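Local coordinates for DUF1902 domain-containing protein (Thermus thermophilus, PDB 1WV8) that is of unknown function but forms a two-chain assembly in which each chain packs a mixed beta-sheet against one long helix, at residues A[42-45]-A[46-49]. Sequence-based numbering, arbitrary orientation.
Sequences AVMV and PELL
V45 lies alongside L49, one turn further along the helix, and their methyls meet on its buried side, V45 CG1 to L49 CD1 at 3.7 Å. V45 puts CG1 anti to its backbone N (chi1 171°), which carries that branch beside the carbonyl carbon and on toward L49. Both rest on L4 of strand 3-11. The P46 nitrogen has no hydrogen and makes no bond to the preceding turn, and the helix kinks there; ring atom CD sits 2.9 Å from V43 O and CG 3.2 Å from A42 O. Backbone bonding to the earlier turn picks up again at L48, whose N gives a nearly straight bond to M44 O at 2.9 Å (165° at the hydrogen), and L49 N reaches V45 O at 3.0 Å. With an alanine at P46 the ring would be gone, which is likely to open a gap beside the A42 and V43 carbonyls and thin the packing on F72 of the second subunit. On a flank touched by T29 and L27, selenomethionine M44 bends at its selenium to bring CE within 3.9 Å of L48 CD1. The solvent side is looser: exposed E47 runs beside V43, OE2 staying 4.1 Å from V43 CG1. This is a proline-kinked amphipathic helix, packed between its own sheet and the second subunit.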
loop_
_atom_site.group_PDB
_atom_site.type_symbol
_atom_site.label_atom_id
_atom_site.label_comp_id
_atom_site.label_asym_id
_atom_site.label_seq_id
_atom_site.Cartn_x
_atom_site.Cartn_y
_atom_site.Cartn_z
ATOM N N ALA A 42 10.760 -7.597 1.306
ATOM C CA ALA A 42 11.095 -8.545 0.251
ATOM C C ALA A 42 12.069 -9.603 0.740
ATOM O O ALA A 42 12.021 -10.754 0.309
ATOM C CB ALA A 42 11.690 -7.806 -0.937
ATOM N N VAL A 43 12.946 -9.205 1.652
ATOM C CA VAL A 43 13.941 -10.111 2.204
ATOM C C VAL A 43 13.397 -10.910 3.388
ATOM O O VAL A 43 13.399 -12.141 3.375
ATOM C CB VAL A 43 15.183 -9.337 2.674
ATOM C CG1 VAL A 43 16.223 -10.300 3.185
ATOM C CG2 VAL A 43 15.746 -8.503 1.535
HETATM N N MSE A 44 12.922 -10.200 4.405
HETATM C CA MSE A 44 12.399 -10.827 5.614
HETATM C C MSE A 44 11.204 -11.763 5.496
HETATM O O MSE A 44 11.196 -12.829 6.110
HETATM C CB MSE A 44 12.049 -9.757 6.636
HETATM C CG MSE A 44 13.234 -9.078 7.265
HETATM SE SE MSE A 44 12.584 -7.942 8.670
HETATM C CE MSE A 44 11.681 -9.282 9.751
ATOM N N VAL A 45 10.187 -11.365 4.738
ATOM C CA VAL A 45 8.983 -12.182 4.602
ATOM C C VAL A 45 9.207 -13.624 4.139
ATOM O O VAL A 45 8.629 -14.552 4.700
ATOM C CB VAL A 45 7.951 -11.498 3.671
ATOM C CG1 VAL A 45 6.803 -12.451 3.367
ATOM C CG2 VAL A 45 7.406 -10.244 4.350
ATOM N N PRO A 46 10.045 -13.839 3.113
ATOM C CA PRO A 46 10.241 -15.231 2.693
ATOM C C PRO A 46 10.811 -16.012 3.872
ATOM O O PRO A 46 10.271 -17.054 4.273
ATOM C CB PRO A 46 11.233 -15.110 1.536
ATOM C CG PRO A 46 10.934 -13.739 0.978
ATOM C CD PRO A 46 10.791 -12.918 2.240
ATOM N N GLU A 47 11.894 -15.472 4.429
ATOM C CA GLU A 47 12.582 -16.062 5.574
ATOM C C GLU A 47 11.619 -16.459 6.685
ATOM O O GLU A 47 11.663 -17.587 7.173
ATOM C CB GLU A 47 13.606 -15.077 6.143
ATOM C CG GLU A 47 14.581 -14.515 5.128
ATOM C CD GLU A 47 15.568 -13.536 5.748
ATOM O OE1 GLU A 47 15.123 -12.636 6.495
ATOM O OE2 GLU A 47 16.784 -13.658 5.487
ATOM N N LEU A 48 10.757 -15.526 7.088
ATOM C CA LEU A 48 9.790 -15.780 8.155
ATOM C C LEU A 48 8.800 -16.871 7.792
ATOM O O LEU A 48 8.348 -17.617 8.661
ATOM C CB LEU A 48 9.035 -14.495 8.510
ATOM C CG LEU A 48 9.863 -13.407 9.206
ATOM C CD1 LEU A 48 9.062 -12.119 9.316
ATOM C CD2 LEU A 48 10.278 -13.894 10.581
ATOM N N LEU A 49 8.461 -16.965 6.508
ATOM C CA LEU A 49 7.521 -17.980 6.037
ATOM C C LEU A 49 8.144 -19.375 6.059
ATOM O O LEU A 49 7.455 -20.370 6.293
ATOM C CB LEU A 49 7.042 -17.639 4.626
ATOM C CG LEU A 49 6.086 -16.451 4.558
ATOM C CD1 LEU A 49 5.894 -16.019 3.112
ATOM C CD2 LEU A 49 4.757 -16.832 5.192
#